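General secretion pathway protein H (Vibrio cholerae, PDB 4DQ9) serves as a minor pseudopilin of the type II secretion system, within the pseudopilus tip complex that recognises and binds secretion substrates. Local coordinates at residues R40-L45 and N63-K68; P125-I130 and Q140-A145. All blocks are in the same frame, centred on the assembly; numbering follows the deposited sequence.

Interaction 1 (R40-L45 and N63-K68); sequences RRLTFL and NQTTLK. With NA (sodium ion), chain C.
Thr-43 and Gln-64 face each other in a non-hydrogen-bonded pair of an antiparallel beta hairpin, beside a bound sodium ion. Thr-43 OG1 coordinates the sodium at 2.6 Å. The same hydroxyl donates to Gln-64 OE1 (OG1 to OE1 2.9 Å), meeting a lone pair in the plane of the amide. With OG1 anti to its carbonyl carbon (chi1 -55°), the threonine reaches both partners; Asp-36 also binds the ion. The bond steadies the amide, and Arg-41 packs against it, its CD 3.2 Å from Gln-64 CD, the guanidinium turned 57° from the amide plane. Arg-41 NE adds only a weak, bent bond to Thr-66 OG1.

Leu-42 and Thr-65 exchange two backbone bonds, and Leu-67 N to Arg-40 O (2.9 Å) extends the pairing past the strand end. Toward strand 31-36, Arg-40 and Arg-41 both face Asp-36 in a G1 beta bulge. Arg-40 bends at chi3 (-59°) and brings NH1 to Leu-67 O (2.7 Å), a weak bond; NH1 has a second weak bond, to Leu-71 O. Asn-63 O receives Phe-44 N at 2.8 Å.

Strand 31-36 flanks 41-48 on its other side, while Leu-42, Phe-44, Thr-65 and Leu-67 touch helix 2-27.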
ATOM      1  N   ARG A  40      14.632 -14.196  -3.120  1.00 17.22           N
ATOM      2  CA  ARG A  40      15.493 -13.816  -2.008  1.00 14.05           C
ATOM      3  C   ARG A  40      15.847 -12.315  -2.130  1.00 16.04           C
ATOM      4  O   ARG A  40      16.987 -11.939  -1.898  1.00 17.09           O
ATOM      5  CB  ARG A  40      16.742 -14.704  -1.968  1.00 17.29           C
ATOM      6  CG  ARG A  40      16.380 -16.237  -1.979  1.00 23.21           C
ATOM      7  CD  ARG A  40      17.491 -17.229  -2.236  1.00 27.89           C
ATOM      8  NE  ARG A  40      18.165 -17.034  -3.534  1.00 32.05           N
ATOM      9  CZ  ARG A  40      19.374 -16.488  -3.698  1.00 40.32           C
ATOM     10  NH1 ARG A  40      20.147 -16.205  -2.661  1.00 42.44           N
ATOM     11  NH2 ARG A  40      19.871 -16.268  -4.920  1.00 38.81           N
ATOM     12  N   ARG A  41      14.860 -11.496  -2.436  1.00 16.57           N
ATOM     13  CA  ARG A  41      15.089 -10.091  -2.683  1.00 17.25           C
ATOM     14  C   ARG A  41      14.369  -9.237  -1.665  1.00 17.52           C
ATOM     15  O   ARG A  41      13.231  -9.614  -1.224  1.00 19.30           O
ATOM     16  CB  ARG A  41      14.589  -9.788  -4.091  1.00 18.12           C
ATOM     17  CG  ARG A  41      15.211  -8.524  -4.566  1.00 26.39           C
ATOM     18  CD  ARG A  41      15.027  -8.324  -6.095  1.00 37.15           C
ATOM     19  NE  ARG A  41      15.478  -9.463  -6.861  1.00 42.07           N
ATOM     20  CZ  ARG A  41      14.984  -9.755  -8.063  1.00 50.64           C
ATOM     21  NH1 ARG A  41      14.041  -8.980  -8.629  1.00 51.84           N
ATOM     22  NH2 ARG A  41      15.430 -10.816  -8.708  1.00 53.26           N
ATOM     23  N   LEU A  42      14.956  -8.074  -1.315  1.00 16.84           N
ATOM     24  CA  LEU A  42      14.274  -7.153  -0.449  1.00 16.92           C
ATOM     25  C   LEU A  42      14.307  -5.878  -1.250  1.00 17.84           C
ATOM     26  O   LEU A  42      15.410  -5.455  -1.747  1.00 17.92           O
ATOM     27  CB  LEU A  42      15.057  -7.011   0.844  1.00 15.81           C
ATOM     28  CG  LEU A  42      15.178  -8.283   1.701  1.00 18.03           C
ATOM     29  CD1 LEU A  42      16.327  -8.109   2.771  1.00 23.77           C
ATOM     30  CD2 LEU A  42      13.757  -8.557   2.248  1.00 19.30           C
ATOM     31  N   THR A  43      13.149  -5.222  -1.322  1.00 18.29           N
ATOM     32  CA  THR A  43      13.138  -3.913  -2.053  1.00 17.62           C
ATOM     33  C   THR A  43      12.575  -2.822  -1.147  1.00 15.73           C
ATOM     34  O   THR A  43      11.612  -3.066  -0.432  1.00 18.47           O
ATOM     35  CB  THR A  43      12.194  -4.022  -3.246  1.00 20.21           C
ATOM     36  OG1 THR A  43      12.636  -5.153  -4.035  1.00 20.47           O
ATOM     37  CG2 THR A  43      12.236  -2.729  -4.194  1.00 19.80           C
ATOM     38  N   PHE A  44      13.205  -1.637  -1.192  1.00 14.27           N
ATOM     39  CA  PHE A  44      12.934  -0.564  -0.243  1.00 13.93           C
ATOM     40  C   PHE A  44      12.199   0.518  -1.007  1.00 14.32           C
ATOM     41  O   PHE A  44      12.734   1.052  -1.952  1.00 15.45           O
ATOM     42  CB  PHE A  44      14.256  -0.097   0.362  1.00 16.53           C
ATOM     43  CG  PHE A  44      14.957  -1.250   1.103  1.00 16.42           C
ATOM     44  CD1 PHE A  44      14.658  -1.509   2.414  1.00 20.00           C
ATOM     45  CD2 PHE A  44      15.933  -1.988   0.432  1.00 16.04           C
ATOM     46  CE1 PHE A  44      15.271  -2.583   3.093  1.00 20.29           C
ATOM     47  CE2 PHE A  44      16.530  -3.077   1.141  1.00 19.24           C
ATOM     48  CZ  PHE A  44      16.153  -3.322   2.420  1.00 16.42           C
ATOM     49  N   LEU A  45      10.940   0.725  -0.649  1.00 15.87           N
ATOM     50  CA  LEU A  45       9.949   1.515  -1.410  1.00 16.60           C
ATOM     51  C   LEU A  45       9.516   2.785  -0.658  1.00 16.28           C
ATOM     52  O   LEU A  45       9.565   2.865   0.572  1.00 16.87           O
ATOM     53  CB  LEU A  45       8.703   0.674  -1.621  1.00 14.76           C
ATOM     54  CG  LEU A  45       8.982  -0.643  -2.321  1.00 15.70           C
ATOM     55  CD1 LEU A  45       7.758  -1.566  -2.252  1.00 20.17           C
ATOM     56  CD2 LEU A  45       9.391  -0.433  -3.775  1.00 18.37           C
ATOM     57  N   ASN A  63      18.383   0.527  -3.038  1.00 17.01           N
ATOM     58  CA  ASN A  63      16.988   0.232  -2.745  1.00 16.85           C
ATOM     59  C   ASN A  63      16.533  -1.224  -3.059  1.00 16.81           C
ATOM     60  O   ASN A  63      15.386  -1.491  -2.934  1.00 15.45           O
ATOM     61  CB  ASN A  63      16.077   1.267  -3.426  1.00 18.05           C
ATOM     62  CG  ASN A  63      16.232   1.255  -4.942  1.00 19.62           C
ATOM     63  OD1 ASN A  63      16.306   0.221  -5.588  1.00 21.36           O
ATOM     64  ND2 ASN A  63      16.258   2.443  -5.545  1.00 21.31           N
ATOM     65  N   GLN A  64      17.428  -2.109  -3.473  1.00 16.91           N
ATOM     66  CA  GLN A  64      17.101  -3.497  -3.671  1.00 17.26           C
ATOM     67  C   GLN A  64      18.330  -4.307  -3.300  1.00 19.38           C
ATOM     68  O   GLN A  64      19.447  -3.954  -3.702  1.00 20.19           O
ATOM     69  CB  GLN A  64      16.757  -3.745  -5.116  1.00 18.23           C
ATOM     70  CG  GLN A  64      16.013  -5.017  -5.241  1.00 23.68           C
ATOM     71  CD  GLN A  64      15.267  -5.121  -6.534  1.00 31.52           C
ATOM     72  OE1 GLN A  64      14.004  -5.202  -6.588  1.00 31.59           O
ATOM     73  NE2 GLN A  64      16.021  -5.160  -7.577  1.00 30.87           N
ATOM     74  N   THR A  65      18.136  -5.331  -2.511  1.00 16.98           N
ATOM     75  CA  THR A  65      19.265  -6.265  -2.196  1.00 18.25           C
ATOM     76  C   THR A  65      18.816  -7.704  -2.521  1.00 18.04           C
ATOM     77  O   THR A  65      17.649  -8.032  -2.392  1.00 16.85           O
ATOM     78  CB  THR A  65      19.780  -6.170  -0.776  1.00 20.09           C
ATOM     79  OG1 THR A  65      18.705  -6.482   0.108  1.00 20.97           O
ATOM     80  CG2 THR A  65      20.323  -4.749  -0.459  1.00 19.96           C
ATOM     81  N   THR A  66      19.729  -8.576  -2.973  1.00 15.89           N
ATOM     82  CA  THR A  66      19.381  -9.967  -3.289  1.00 18.89           C
ATOM     83  C   THR A  66      20.419 -10.813  -2.525  1.00 19.20           C
ATOM     84  O   THR A  66      21.643 -10.523  -2.509  1.00 21.93           O
ATOM     85  CB  THR A  66      19.421 -10.249  -4.818  1.00 20.67           C
ATOM     86  OG1 THR A  66      18.557  -9.325  -5.533  1.00 20.36           O
ATOM     87  CG2 THR A  66      19.062 -11.722  -5.091  1.00 23.39           C
ATOM     88  N   LEU A  67      19.929 -11.788  -1.794  1.00 18.21           N
ATOM     89  CA  LEU A  67      20.831 -12.677  -1.070  1.00 19.51           C
ATOM     90  C   LEU A  67      21.783 -13.453  -2.035  1.00 21.17           C
ATOM     91  O   LEU A  67      21.359 -13.866  -3.093  1.00 22.25           O
ATOM     92  CB  LEU A  67      20.108 -13.671  -0.198  1.00 16.82           C
ATOM     93  CG  LEU A  67      19.248 -13.193   0.935  1.00 23.59           C
ATOM     94  CD1 LEU A  67      18.613 -14.485   1.576  1.00 20.66           C
ATOM     95  CD2 LEU A  67      20.041 -12.372   1.850  1.00 21.53           C
ATOM     96  N   LYS A  68      23.003 -13.636  -1.563  1.00 25.59           N
ATOM     97  CA  LYS A  68      23.983 -14.465  -2.224  1.00 28.95           C
ATOM     98  C   LYS A  68      23.509 -15.903  -2.235  1.00 28.20           C
ATOM     99  O   LYS A  68      22.760 -16.368  -1.350  1.00 24.11           O
ATOM    100  CB  LYS A  68      25.327 -14.338  -1.500  1.00 31.54           C
ATOM    101  CG  LYS A  68      26.209 -13.166  -2.006  1.00 37.10           C
ATOM    102  CD  LYS A  68      27.602 -13.026  -1.270  1.00 45.21           C
ATOM    103  CE  LYS A  68      27.611 -13.712   0.109  1.00 46.84           C
ATOM    104  NZ  LYS A  68      26.489 -13.255   0.978  1.00 44.62           N
TER
HETATM  105 NA    NA C 201      11.761  -7.453  -3.111  1.00 25.00          NA

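Interaction 2 (P125-I130 and Q140-A145); sequences PFTLSI and QWRVTA
Backbone pairing between Phe-126 and Ala-145 and between Leu-128 and Val-143 makes this contact an antiparallel beta hairpin, the central pair of strands in a four-stranded sheet packed on helix 2-27. Each of these two pairs exchanges two hydrogen bonds; the straightest, Leu-128 N to Val-143 O, spans 2.8 Å at 170°. Ile-130 N adds a bond to Trp-141 O.

On the face turned to the helix, the Phe-126 ring leans across the partner strand. Its CG sits between the backbone N and the carbonyl carbon (chi1 76°), which swings the ring over the backbone of Ala-145, whose N lies above one face, offset toward the rim. CE1 presses on Ala-145 CB at 3.4 Å, and CZ meets Val-143 CG1 at 4.2 Å, where the Phe-126 and Val-143 side chains run side by side.

The other face is more polar. Thr-127 and Thr-144 lie alongside each other, with the Thr-127 hydroxyl oxygen OG1 against the Thr-144 methyl CG2 at 3.2 Å. Arg-142 CD passes Thr-127 CG2; straight from CG as far as NE, the chain then turns at chi4 (-82°), setting NH1 on Gln-140 O (2.9 Å), which lies in the guanidinium plane. Ala-155 O is a second acceptor for NH1. At the end of the pairing one water donates to Ile-130 O and Gln-140 OE1 and accepts from Trp-141 N, while Gln-140 NE2 bonds to Glu-136 O.

Strand 71-77 flanks 126-132 and strand 151-154 flanks 141-145. Phe-126 and Leu-128 both rest on Phe-13 of helix 2-27, with Leu-17 also against Phe-126.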
ATOM      1  N   PRO A 125       4.408  -5.245  12.411  1.00 18.17           N
ATOM      2  CA  PRO A 125       5.105  -6.263  13.212  1.00 17.90           C
ATOM      3  C   PRO A 125       5.507  -7.413  12.359  1.00 17.16           C
ATOM      4  O   PRO A 125       4.694  -7.916  11.620  1.00 16.87           O
ATOM      5  CB  PRO A 125       4.129  -6.579  14.287  1.00 20.00           C
ATOM      6  CG  PRO A 125       3.173  -5.385  14.345  1.00 20.67           C
ATOM      7  CD  PRO A 125       3.081  -4.897  12.975  1.00 18.91           C
ATOM      8  N   PHE A 126       6.757  -7.838  12.459  1.00 15.78           N
ATOM      9  CA  PHE A 126       7.201  -8.949  11.612  1.00 17.74           C
ATOM     10  C   PHE A 126       8.496  -9.526  12.185  1.00 16.81           C
ATOM     11  O   PHE A 126       9.171  -8.872  13.013  1.00 16.37           O
ATOM     12  CB  PHE A 126       7.461  -8.469  10.139  1.00 17.09           C
ATOM     13  CG  PHE A 126       8.765  -7.693  10.016  1.00 15.89           C
ATOM     14  CD1 PHE A 126       8.935  -6.312  10.399  1.00 14.60           C
ATOM     15  CD2 PHE A 126       9.966  -8.365   9.615  1.00 17.40           C
ATOM     16  CE1 PHE A 126      10.145  -5.670  10.379  1.00 14.77           C
ATOM     17  CE2 PHE A 126      11.166  -7.714   9.597  1.00 17.93           C
ATOM     18  CZ  PHE A 126      11.330  -6.348   9.964  1.00 17.67           C
ATOM     19  N   THR A 127       8.890 -10.686  11.629  1.00 16.85           N
ATOM     20  CA  THR A 127      10.218 -11.292  11.813  1.00 16.56           C
ATOM     21  C   THR A 127      10.737 -11.678  10.403  1.00 14.57           C
ATOM     22  O   THR A 127       9.951 -12.317   9.672  1.00 16.81           O
ATOM     23  CB  THR A 127      10.156 -12.487  12.689  1.00 18.63           C
ATOM     24  OG1 THR A 127       9.747 -12.058  13.982  1.00 21.46           O
ATOM     25  CG2 THR A 127      11.555 -13.112  12.830  1.00 20.36           C
ATOM     26  N   LEU A 128      11.973 -11.269  10.070  1.00 16.81           N
ATOM     27  CA  LEU A 128      12.614 -11.685   8.816  1.00 16.47           C
ATOM     28  C   LEU A 128      13.831 -12.494   9.275  1.00 16.39           C
ATOM     29  O   LEU A 128      14.639 -11.988  10.062  1.00 17.43           O
ATOM     30  CB  LEU A 128      13.068 -10.516   7.973  1.00 18.08           C
ATOM     31  CG  LEU A 128      13.795 -11.037   6.725  1.00 19.40           C
ATOM     32  CD1 LEU A 128      12.839 -11.188   5.608  1.00 25.88           C
ATOM     33  CD2 LEU A 128      14.928 -10.101   6.367  1.00 28.02           C
ATOM     34  N   SER A 129      13.962 -13.709   8.775  1.00 16.30           N
ATOM     35  CA  SER A 129      15.161 -14.460   9.111  1.00 15.27           C
ATOM     36  C   SER A 129      15.916 -14.839   7.878  1.00 15.38           C
ATOM     37  O   SER A 129      15.360 -14.988   6.761  1.00 15.22           O
ATOM     38  CB  SER A 129      14.789 -15.634   9.917  1.00 21.46           C
ATOM     39  OG  SER A 129      14.319 -16.595   9.146  1.00 23.25           O
ATOM     40  N   ILE A 130      17.217 -14.967   8.076  1.00 13.74           N
ATOM     41  CA  ILE A 130      18.217 -15.180   6.967  1.00 14.67           C
ATOM     42  C   ILE A 130      19.105 -16.296   7.446  1.00 15.16           C
ATOM     43  O   ILE A 130      19.673 -16.224   8.517  1.00 17.63           O
ATOM     44  CB  ILE A 130      19.013 -13.932   6.607  1.00 14.78           C
ATOM     45  CG1 ILE A 130      18.105 -12.745   6.101  1.00 15.09           C
ATOM     46  CG2 ILE A 130      20.159 -14.185   5.467  1.00 15.28           C
ATOM     47  CD1 ILE A 130      18.751 -11.350   6.013  1.00 16.16           C
ATOM     48  N   GLN A 140      17.089 -18.283  13.782  1.00 21.28           N
ATOM     49  CA  GLN A 140      18.219 -17.904  12.869  1.00 18.87           C
ATOM     50  C   GLN A 140      18.555 -16.440  13.079  1.00 20.71           C
ATOM     51  O   GLN A 140      17.889 -15.760  13.879  1.00 19.87           O
ATOM     52  CB  GLN A 140      17.792 -18.170  11.394  1.00 16.96           C
ATOM     53  CG  GLN A 140      17.591 -19.626  11.038  1.00 19.84           C
ATOM     54  CD  GLN A 140      18.856 -20.473  10.996  1.00 20.98           C
ATOM     55  OE1 GLN A 140      19.952 -19.985  11.155  1.00 21.57           O
ATOM     56  NE2 GLN A 140      18.708 -21.748  10.671  1.00 21.41           N
ATOM     57  N   TRP A 141      19.574 -15.919  12.390  1.00 19.11           N
ATOM     58  CA  TRP A 141      19.793 -14.461  12.418  1.00 18.21           C
ATOM     59  C   TRP A 141      18.469 -13.903  11.897  1.00 17.00           C
ATOM     60  O   TRP A 141      17.932 -14.339  10.881  1.00 17.89           O
ATOM     61  CB  TRP A 141      20.952 -14.091  11.482  1.00 19.32           C
ATOM     62  CG  TRP A 141      22.261 -14.297  12.140  1.00 18.94           C
ATOM     63  CD1 TRP A 141      23.169 -15.303  11.946  1.00 20.50           C
ATOM     64  CD2 TRP A 141      22.841 -13.416  13.093  1.00 19.17           C
ATOM     65  NE1 TRP A 141      24.253 -15.109  12.764  1.00 22.63           N
ATOM     66  CE2 TRP A 141      24.054 -13.965  13.502  1.00 20.98           C
ATOM     67  CE3 TRP A 141      22.389 -12.216  13.693  1.00 21.04           C
ATOM     68  CZ2 TRP A 141      24.832 -13.348  14.466  1.00 26.49           C
ATOM     69  CZ3 TRP A 141      23.116 -11.636  14.645  1.00 23.32           C
ATOM     70  CH2 TRP A 141      24.344 -12.190  15.041  1.00 24.18           C
ATOM     71  N   ARG A 142      18.003 -12.888  12.587  1.00 16.95           N
ATOM     72  CA  ARG A 142      16.667 -12.341  12.308  1.00 17.19           C
ATOM     73  C   ARG A 142      16.589 -10.894  12.732  1.00 17.07           C
ATOM     74  O   ARG A 142      17.328 -10.416  13.582  1.00 18.69           O
ATOM     75  CB  ARG A 142      15.574 -13.165  12.956  1.00 17.32           C
ATOM     76  CG  ARG A 142      15.581 -13.243  14.355  1.00 19.91           C
ATOM     77  CD  ARG A 142      14.723 -14.454  14.864  1.00 26.85           C
ATOM     78  NE  ARG A 142      14.742 -14.474  16.335  1.00 29.98           N
ATOM     79  CZ  ARG A 142      15.718 -14.995  17.087  1.00 33.97           C
ATOM     80  NH1 ARG A 142      16.756 -15.592  16.552  1.00 27.00           N
ATOM     81  NH2 ARG A 142      15.633 -14.969  18.429  1.00 34.77           N
ATOM     82  N   VAL A 143      15.713 -10.192  12.030  1.00 16.17           N
ATOM     83  CA  VAL A 143      15.357  -8.859  12.405  1.00 17.46           C
ATOM     84  C   VAL A 143      13.858  -8.870  12.679  1.00 17.10           C
ATOM     85  O   VAL A 143      13.096  -9.435  11.868  1.00 18.40           O
ATOM     86  CB  VAL A 143      15.662  -7.878  11.280  1.00 17.14           C
ATOM     87  CG1 VAL A 143      15.127  -6.524  11.670  1.00 21.57           C
ATOM     88  CG2 VAL A 143      17.197  -7.757  11.068  1.00 21.03           C
ATOM     89  N   THR A 144      13.428  -8.266  13.786  1.00 19.46           N
ATOM     90  CA  THR A 144      12.037  -8.260  14.174  1.00 21.11           C
ATOM     91  C   THR A 144      11.604  -6.832  14.459  1.00 21.19           C
ATOM     92  O   THR A 144      12.354  -6.070  15.103  1.00 24.37           O
ATOM     93  CB  THR A 144      11.764  -9.061  15.434  1.00 24.04           C
ATOM     94  OG1 THR A 144      12.483  -8.448  16.528  1.00 31.45           O
ATOM     95  CG2 THR A 144      12.223 -10.442  15.292  1.00 27.29           C
ATOM     96  N   ALA A 145      10.374  -6.510  14.117  1.00 20.22           N
ATOM     97  CA  ALA A 145       9.744  -5.297  14.620  1.00 22.00           C
ATOM     98  C   ALA A 145       8.572  -5.659  15.476  1.00 23.89           C
ATOM     99  O   ALA A 145       7.817  -6.461  15.101  1.00 23.23           O
ATOM    100  CB  ALA A 145       9.236  -4.432  13.459  1.00 21.48           C
TER
HETATM  101  O   HOH W   1      21.132 -17.635  10.370  1.00  7.48           O

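Interactions 1 and 2 lie in two different four-stranded antiparallel sheets, both packed on helix 2-27, with their centres 15 Å apart. Along the chain, interaction 1 closes before interaction 2 opens. Phe-13 of the helix is shared: Leu-42 of interaction 1 touches it, as do Phe-126 and Leu-128 of interaction 2. The hairpins also meet directly, where Leu-67 CD2 packs on Ile-130 CG2 at 4.0 Å. The chain enters the second sheet at 71-77, returns to the first at 115-117, and re-enters the second at 126-132, so the sheets are interleaved in sequence. The two sheets and the helix together form one compact pseudopilin domain.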